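Local coordinates for Spermidine/putrescine ABC transporter, periplasmic binding protein (Treponema pallidum, PDB 2V84) that binds polyamines such as spermidine and putrescine and probably serves as the receptor component of an ABC-type uptake system in the syphilis spirochaete, at residues A[62-67]-A[84-89]; A[74-79]-A[260-265]. All coordinates share one frame; numbering follows the deposited sequence.

Contact 1 of 2, residues A[62-67]-A[84-89]; sequences DMFAKL and VSIMKR
M87 and M63 meet because their torsions bring two sulfur-bearing chains together between the helices: CG of M63 stands trans to its own nitrogen (chi1 171°) and the chain then folds at chi2 and chi3, while M87 runs out extended as far as SD and turns at chi3 (104°). The two reach for each other tip to tip, SD of M63 lying 3.5 Å from CE of M87. In one of the two conformers of L67, CD2 lies 3.8 Å from this methyl. Nearer its root M87 slides past F64 in the opposite direction; its CG sits at the edge of the phenyl ring, near the ring plane, 3.8 Å from CD1. CG2 of I86 adds a looser contact, 4.0 Å from F64 CE1. The helix segments are nearly parallel, at 16°, yet their axes stay 12.1 Å apart, a distance bridged by long side chains, M87 and F64 above all, with a modest 191 Å² buried. L92 packs on F64 from a neighbouring loop. Between the helices in sequence comes strand 76-77, whose V77 receives M63; L67 appears to touch V77 and Y30 of strand 26-32.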
ATOM      1  N   ASP A  62      10.152 -10.062   0.077  1.00 35.60           N
ATOM      2  CA  ASP A  62      11.241 -10.197  -0.911  1.00 35.75           C
ATOM      3  C   ASP A  62      12.301  -9.080  -0.795  1.00 35.70           C
ATOM      4  O   ASP A  62      13.506  -9.339  -0.810  1.00 36.04           O
ATOM      5  CB  ASP A  62      10.644 -10.167  -2.323  1.00 36.20           C
ATOM      6  CG  ASP A  62      10.009 -11.479  -2.726  1.00 36.52           C
ATOM      7  OD1 ASP A  62      10.287 -12.521  -2.084  1.00 38.44           O
ATOM      8  OD2 ASP A  62       9.222 -11.470  -3.704  1.00 39.23           O
ATOM      9  N   MET A  63      11.829  -7.835  -0.705  1.00 35.79           N
ATOM     10  CA  MET A  63      12.672  -6.677  -0.444  1.00 35.69           C
ATOM     11  C   MET A  63      13.483  -6.929   0.797  1.00 35.87           C
ATOM     12  O   MET A  63      14.704  -6.737   0.792  1.00 36.38           O
ATOM     13  CB  MET A  63      11.808  -5.434  -0.222  1.00 35.16           C
ATOM     14  CG  MET A  63      12.581  -4.210   0.274  1.00 34.96           C
ATOM     15  SD  MET A  63      12.887  -4.106   2.065  1.00 33.87           S
ATOM     16  CE  MET A  63      11.199  -3.886   2.639  1.00 30.76           C
ATOM     17  N   PHE A  64      12.796  -7.346   1.864  1.00 36.00           N
ATOM     18  CA  PHE A  64      13.432  -7.510   3.170  1.00 36.35           C
ATOM     19  C   PHE A  64      14.579  -8.490   3.047  1.00 36.95           C
ATOM     20  O   PHE A  64      15.651  -8.259   3.603  1.00 36.57           O
ATOM     21  CB  PHE A  64      12.421  -7.980   4.226  1.00 36.25           C
ATOM     22  CG  PHE A  64      13.018  -8.198   5.579  1.00 35.82           C
ATOM     23  CD1 PHE A  64      13.072  -7.158   6.506  1.00 36.05           C
ATOM     24  CD2 PHE A  64      13.565  -9.437   5.924  1.00 37.26           C
ATOM     25  CE1 PHE A  64      13.642  -7.347   7.762  1.00 36.30           C
ATOM     26  CE2 PHE A  64      14.139  -9.637   7.174  1.00 36.63           C
ATOM     27  CZ  PHE A  64      14.186  -8.590   8.096  1.00 37.10           C
ATOM     28  N   ALA A  65      14.337  -9.575   2.302  1.00 38.19           N
ATOM     29  CA  ALA A  65      15.318 -10.647   2.092  1.00 38.71           C
ATOM     30  C   ALA A  65      16.622 -10.171   1.490  1.00 39.39           C
ATOM     31  O   ALA A  65      17.695 -10.662   1.849  1.00 39.85           O
ATOM     32  CB  ALA A  65      14.729 -11.717   1.216  1.00 38.67           C
ATOM     33  N   LYS A  66      16.542  -9.231   0.556  1.00 39.87           N
ATOM     34  CA  LYS A  66      17.752  -8.681  -0.054  1.00 40.67           C
ATOM     35  C   LYS A  66      18.505  -7.778   0.909  1.00 40.98           C
ATOM     36  O   LYS A  66      19.737  -7.663   0.835  1.00 41.06           O
ATOM     37  CB  LYS A  66      17.404  -7.934  -1.334  1.00 40.59           C
ATOM     38  CG  LYS A  66      18.426  -8.099  -2.437  1.00 41.61           C
ATOM     39  CD  LYS A  66      17.701  -8.374  -3.731  1.00 41.32           C
ATOM     40  CE  LYS A  66      18.547  -8.054  -4.935  1.00 41.54           C
ATOM     41  NZ  LYS A  66      17.673  -7.944  -6.140  1.00 43.34           N
ATOM     42  N   LEU A  67      17.762  -7.157   1.823  0.50 40.93           N
ATOM     43  CA  LEU A  67      18.319  -6.206   2.782  0.50 40.95           C
ATOM     44  C   LEU A  67      18.608  -6.834   4.148  0.50 41.47           C
ATOM     45  O   LEU A  67      19.081  -6.157   5.068  0.50 41.46           O
ATOM     46  CB  LEU A  67      17.396  -4.989   2.916  0.50 40.33           C
ATOM     47  CG  LEU A  67      17.547  -3.912   1.839  0.50 39.36           C
ATOM     48  CD1 LEU A  67      17.137  -4.379   0.450  0.50 36.90           C
ATOM     49  CD2 LEU A  67      16.749  -2.689   2.236  0.50 37.99           C
ATOM     50  N   VAL A  84       8.974  -0.705   8.103  1.00 28.99           N
ATOM     51  CA  VAL A  84       9.934   0.290   8.634  1.00 28.30           C
ATOM     52  C   VAL A  84      10.253   0.002  10.114  1.00 28.86           C
ATOM     53  O   VAL A  84      11.445   0.034  10.540  1.00 28.95           O
ATOM     54  CB  VAL A  84       9.479   1.747   8.412  1.00 28.73           C
ATOM     55  CG1 VAL A  84      10.451   2.726   9.111  1.00 27.60           C
ATOM     56  CG2 VAL A  84       9.429   2.056   6.913  1.00 25.79           C
ATOM     57  N   SER A  85       9.212  -0.294  10.885  1.00 28.68           N
ATOM     58  CA  SER A  85       9.356  -0.571  12.313  1.00 30.16           C
ATOM     59  C   SER A  85      10.175  -1.846  12.574  1.00 30.54           C
ATOM     60  O   SER A  85      11.110  -1.841  13.389  1.00 31.04           O
ATOM     61  CB  SER A  85       7.983  -0.614  12.978  1.00 29.43           C
ATOM     62  OG  SER A  85       8.053  -1.071  14.331  1.00 33.23           O
ATOM     63  N   ILE A  86       9.847  -2.922  11.858  1.00 32.12           N
ATOM     64  CA  ILE A  86      10.632  -4.176  11.894  1.00 32.93           C
ATOM     65  C   ILE A  86      12.104  -3.922  11.600  1.00 33.82           C
ATOM     66  O   ILE A  86      12.990  -4.402  12.334  1.00 34.11           O
ATOM     67  CB  ILE A  86      10.089  -5.242  10.864  1.00 33.13           C
ATOM     68  CG1 ILE A  86       8.728  -5.790  11.297  1.00 32.91           C
ATOM     69  CG2 ILE A  86      11.086  -6.380  10.675  1.00 33.95           C
ATOM     70  CD1 ILE A  86       7.875  -6.392  10.150  1.00 32.58           C
ATOM     71  N   MET A  87      12.366  -3.169  10.530  1.00 34.19           N
ATOM     72  CA  MET A  87      13.745  -2.949  10.065  1.00 35.44           C
ATOM     73  C   MET A  87      14.549  -1.998  10.945  1.00 34.65           C
ATOM     74  O   MET A  87      15.773  -2.132  11.035  1.00 35.10           O
ATOM     75  CB  MET A  87      13.774  -2.464   8.620  1.00 34.53           C
ATOM     76  CG  MET A  87      13.277  -3.514   7.633  1.00 36.92           C
ATOM     77  SD  MET A  87      12.893  -2.712   6.082  1.00 38.74           S
ATOM     78  CE  MET A  87      14.330  -3.220   5.167  1.00 39.51           C
ATOM     79  N   LYS A  88      13.867  -1.053  11.590  1.00 34.47           N
ATOM     80  CA  LYS A  88      14.508  -0.230  12.626  1.00 35.22           C
ATOM     81  C   LYS A  88      15.024  -1.077  13.803  1.00 35.59           C
ATOM     82  O   LYS A  88      16.159  -0.902  14.265  1.00 35.32           O
ATOM     83  CB  LYS A  88      13.549   0.857  13.124  1.00 35.21           C
ATOM     84  CG  LYS A  88      13.673   2.175  12.384  1.00 34.57           C
ATOM     85  CD  LYS A  88      12.591   3.147  12.792  1.00 35.17           C
ATOM     86  CE  LYS A  88      12.923   3.855  14.088  1.00 35.19           C
ATOM     87  NZ  LYS A  88      12.053   5.054  14.248  1.00 36.84           N
ATOM     88  N   ARG A  89      14.201  -2.009  14.281  1.00 36.28           N
ATOM     89  CA  ARG A  89      14.588  -2.818  15.448  1.00 37.14           C
ATOM     90  C   ARG A  89      15.709  -3.811  15.137  1.00 36.96           C
ATOM     91  O   ARG A  89      16.522  -4.154  16.016  1.00 37.07           O
ATOM     92  CB  ARG A  89      13.384  -3.546  16.026  1.00 38.05           C
ATOM     93  CG  ARG A  89      12.230  -2.625  16.425  1.00 39.64           C
ATOM     94  CD  ARG A  89      11.301  -3.351  17.357  1.00 42.45           C
ATOM     95  NE  ARG A  89      10.812  -4.589  16.766  1.00 42.99           N
ATOM     96  CZ  ARG A  89       9.549  -4.779  16.443  1.00 44.04           C
ATOM     97  NH1 ARG A  89       8.675  -3.813  16.677  1.00 45.57           N
ATOM     98  NH2 ARG A  89       9.150  -5.921  15.893  1.00 44.96           N
TER

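Contact 2 of 2, residues A[74-79]-A[260-265]; sequences YDLVVP and FCIPKG
V77 and C261 form a single antiparallel bridge, a hydrogen-bonded pair that joins an edge of the parallel sheet 51-57, 26-32, 76-77 to the chain leaving strand 254-260, within the periplasmic binding protein fold. The two backbone bonds are reciprocal: V77 N gives to C261 O at 3.0 Å, and C261 N returns to V77 O at 2.9 Å. Two CA-H...O contacts accompany the pair, L76 CA reaching C261 O and F260 CA reaching V77 O, so that each bridging carbonyl accepts from both an N-H and a neighbouring C-H.

Apolar packing gathers round the bridge. CG1 of V77, placed between its own nitrogen and carbonyl carbon (chi1 66°), lies 3.8 Å from CB of C261 and also meets the ring of P263. The thiol sulfur of C261 lies 3.6 Å from CD of P79. L76 and V78 approach the F260 ring obliquely, and F275 and I276 of helix 269-279 extend the cluster round L76.

The polar ends of D75 and Y74 are satisfied by residues outside the two segments: D75 by the backbone N of N268 and of Y28, Y74 OH by D55. The backbone carbonyl of D75 is buried without a hydrogen-bonding partner; against it lies P263, whose CD comes within 3.2 Å of D75 O.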
ATOM      1  N   TYR A  74      21.844  -1.336  -2.237  1.00 34.14           N
ATOM      2  CA  TYR A  74      20.895  -0.263  -2.578  1.00 32.87           C
ATOM      3  C   TYR A  74      21.028   1.026  -1.775  1.00 32.19           C
ATOM      4  O   TYR A  74      21.443   1.020  -0.614  1.00 32.39           O
ATOM      5  CB  TYR A  74      19.448  -0.764  -2.537  1.00 32.25           C
ATOM      6  CG  TYR A  74      19.215  -1.900  -3.496  1.00 32.72           C
ATOM      7  CD1 TYR A  74      18.952  -1.662  -4.847  1.00 31.88           C
ATOM      8  CD2 TYR A  74      19.260  -3.217  -3.054  1.00 31.31           C
ATOM      9  CE1 TYR A  74      18.753  -2.729  -5.735  1.00 31.54           C
ATOM     10  CE2 TYR A  74      19.057  -4.274  -3.926  1.00 31.25           C
ATOM     11  CZ  TYR A  74      18.804  -4.025  -5.259  1.00 31.59           C
ATOM     12  OH  TYR A  74      18.595  -5.094  -6.111  1.00 34.79           O
ATOM     13  N   ASP A  75      20.660   2.127  -2.418  1.00 31.05           N
ATOM     14  CA  ASP A  75      20.701   3.441  -1.798  1.00 30.00           C
ATOM     15  C   ASP A  75      19.341   3.837  -1.276  1.00 29.39           C
ATOM     16  O   ASP A  75      19.256   4.575  -0.317  1.00 29.40           O
ATOM     17  CB  ASP A  75      21.206   4.478  -2.791  1.00 29.97           C
ATOM     18  CG  ASP A  75      22.605   4.169  -3.268  1.00 29.37           C
ATOM     19  OD1 ASP A  75      23.465   3.943  -2.396  1.00 28.59           O
ATOM     20  OD2 ASP A  75      22.838   4.140  -4.492  1.00 29.34           O
ATOM     21  N   LEU A  76      18.284   3.339  -1.915  1.00 28.84           N
ATOM     22  CA  LEU A  76      16.906   3.636  -1.493  1.00 28.22           C
ATOM     23  C   LEU A  76      16.097   2.360  -1.568  1.00 28.17           C
ATOM     24  O   LEU A  76      16.325   1.539  -2.452  1.00 26.85           O
ATOM     25  CB  LEU A  76      16.266   4.688  -2.398  1.00 28.23           C
ATOM     26  CG  LEU A  76      16.622   6.136  -2.093  1.00 29.06           C
ATOM     27  CD1 LEU A  76      16.014   7.041  -3.147  1.00 29.40           C
ATOM     28  CD2 LEU A  76      16.180   6.544  -0.654  1.00 30.55           C
ATOM     29  N   VAL A  77      15.165   2.203  -0.631  1.00 27.56           N
ATOM     30  CA  VAL A  77      14.200   1.097  -0.645  1.00 27.40           C
ATOM     31  C   VAL A  77      12.877   1.701  -0.187  1.00 27.02           C
ATOM     32  O   VAL A  77      12.875   2.786   0.364  1.00 26.08           O
ATOM     33  CB  VAL A  77      14.661  -0.060   0.290  1.00 27.85           C
ATOM     34  CG1 VAL A  77      14.644   0.401   1.773  1.00 28.10           C
ATOM     35  CG2 VAL A  77      13.811  -1.275   0.096  1.00 29.32           C
ATOM     36  N   VAL A  78      11.752   1.038  -0.454  1.00 26.20           N
ATOM     37  CA  VAL A  78      10.446   1.638  -0.148  1.00 26.52           C
ATOM     38  C   VAL A  78       9.535   0.656   0.645  1.00 27.03           C
ATOM     39  O   VAL A  78       8.630   0.034   0.070  1.00 26.66           O
ATOM     40  CB  VAL A  78       9.768   2.160  -1.456  1.00 26.71           C
ATOM     41  CG1 VAL A  78       8.387   2.789  -1.180  1.00 23.55           C
ATOM     42  CG2 VAL A  78      10.680   3.165  -2.199  1.00 26.99           C
ATOM     43  N   PRO A  79       9.785   0.500   1.967  1.00 25.34           N
ATOM     44  CA  PRO A  79       8.988  -0.393   2.807  1.00 25.19           C
ATOM     45  C   PRO A  79       7.704   0.228   3.314  1.00 25.59           C
ATOM     46  O   PRO A  79       7.559   1.459   3.286  1.00 25.35           O
ATOM     47  CB  PRO A  79       9.948  -0.712   3.981  1.00 24.29           C
ATOM     48  CG  PRO A  79      11.230  -0.103   3.615  1.00 25.19           C
ATOM     49  CD  PRO A  79      10.903   1.045   2.738  1.00 26.04           C
ATOM     50  N   PHE A 260      10.338   6.089   1.781  1.00 24.25           N
ATOM     51  CA  PHE A 260      11.742   5.970   1.401  1.00 24.02           C
ATOM     52  C   PHE A 260      12.574   5.679   2.637  1.00 24.76           C
ATOM     53  O   PHE A 260      12.442   6.344   3.684  1.00 23.91           O
ATOM     54  CB  PHE A 260      12.305   7.280   0.851  1.00 24.53           C
ATOM     55  CG  PHE A 260      11.780   7.692  -0.507  1.00 21.58           C
ATOM     56  CD1 PHE A 260      12.227   7.077  -1.667  1.00 24.80           C
ATOM     57  CD2 PHE A 260      10.886   8.760  -0.608  1.00 23.77           C
ATOM     58  CE1 PHE A 260      11.783   7.483  -2.928  1.00 24.04           C
ATOM     59  CE2 PHE A 260      10.449   9.190  -1.869  1.00 22.76           C
ATOM     60  CZ  PHE A 260      10.896   8.553  -3.029  1.00 25.46           C
ATOM     61  N   CYS A 261      13.466   4.703   2.503  1.00 24.82           N
ATOM     62  CA  CYS A 261      14.439   4.422   3.545  1.00 25.31           C
ATOM     63  C   CYS A 261      15.794   4.255   2.898  1.00 25.47           C
ATOM     64  O   CYS A 261      15.884   3.878   1.713  1.00 24.89           O
ATOM     65  CB  CYS A 261      14.066   3.139   4.306  1.00 25.86           C
ATOM     66  SG  CYS A 261      12.502   3.254   5.155  1.00 26.75           S
ATOM     67  N   ILE A 262      16.850   4.521   3.671  1.00 24.57           N
ATOM     68  CA  ILE A 262      18.194   4.337   3.146  1.00 25.29           C
ATOM     69  C   ILE A 262      18.769   3.051   3.752  1.00 26.86           C
ATOM     70  O   ILE A 262      18.983   2.990   4.970  1.00 27.40           O
ATOM     71  CB  ILE A 262      19.093   5.571   3.457  1.00 25.72           C
ATOM     72  CG1 ILE A 262      18.629   6.808   2.659  1.00 24.32           C
ATOM     73  CG2 ILE A 262      20.576   5.231   3.183  1.00 24.95           C
ATOM     74  CD1 ILE A 262      19.334   8.105   3.100  1.00 23.88           C
ATOM     75  N   PRO A 263      19.005   2.005   2.914  1.00 27.62           N
ATOM     76  CA  PRO A 263      19.504   0.741   3.478  1.00 28.41           C
ATOM     77  C   PRO A 263      20.876   0.877   4.127  1.00 28.91           C
ATOM     78  O   PRO A 263      21.704   1.639   3.638  1.00 29.31           O
ATOM     79  CB  PRO A 263      19.618  -0.175   2.247  1.00 28.66           C
ATOM     80  CG  PRO A 263      18.642   0.393   1.257  1.00 26.96           C
ATOM     81  CD  PRO A 263      18.817   1.899   1.457  1.00 27.83           C
ATOM     82  N   LYS A 264      21.119   0.121   5.196  1.00 29.66           N
ATOM     83  CA  LYS A 264      22.458   0.037   5.782  1.00 30.74           C
ATOM     84  C   LYS A 264      23.473  -0.275   4.688  1.00 31.05           C
ATOM     85  O   LYS A 264      23.235  -1.147   3.842  1.00 31.76           O
ATOM     86  CB  LYS A 264      22.529  -1.015   6.893  1.00 30.35           C
ATOM     87  CG  LYS A 264      23.933  -1.188   7.465  1.00 31.67           C
ATOM     88  CD  LYS A 264      24.037  -2.350   8.434  1.00 32.12           C
ATOM     89  CE  LYS A 264      25.489  -2.649   8.724  1.00 32.38           C
ATOM     90  NZ  LYS A 264      25.697  -2.937  10.165  1.00 34.40           N
ATOM     91  N   GLY A 265      24.587   0.453   4.698  1.00 31.59           N
ATOM     92  CA  GLY A 265      25.653   0.262   3.722  1.00 32.06           C
ATOM     93  C   GLY A 265      25.482   0.976   2.390  1.00 32.46           C
ATOM     94  O   GLY A 265      26.242   0.720   1.451  1.00 32.24           O
TER

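In the fold
Contacts 1 and 2 lie side by side, their centres about 9 Å apart, on the same side of the chain's centre. Their segments alternate along the chain: helix 60-67, strand 76-77, helix 81-89, and, after some 170 residues, the 260-265 segment. Contact 1 joins the helices on either side of strand 76-77 in sequence; contact 2 pairs that strand with 260-265. M63 CE on P79 CB links them directly, as do V84 on C261 and K66 with Y74, whose NZ and OH are hydrogen-bonded. A locally folded unit is thus tied to a chain segment that returns from far away, as in periplasmic binding proteins, where the chain crosses between lobes more than once.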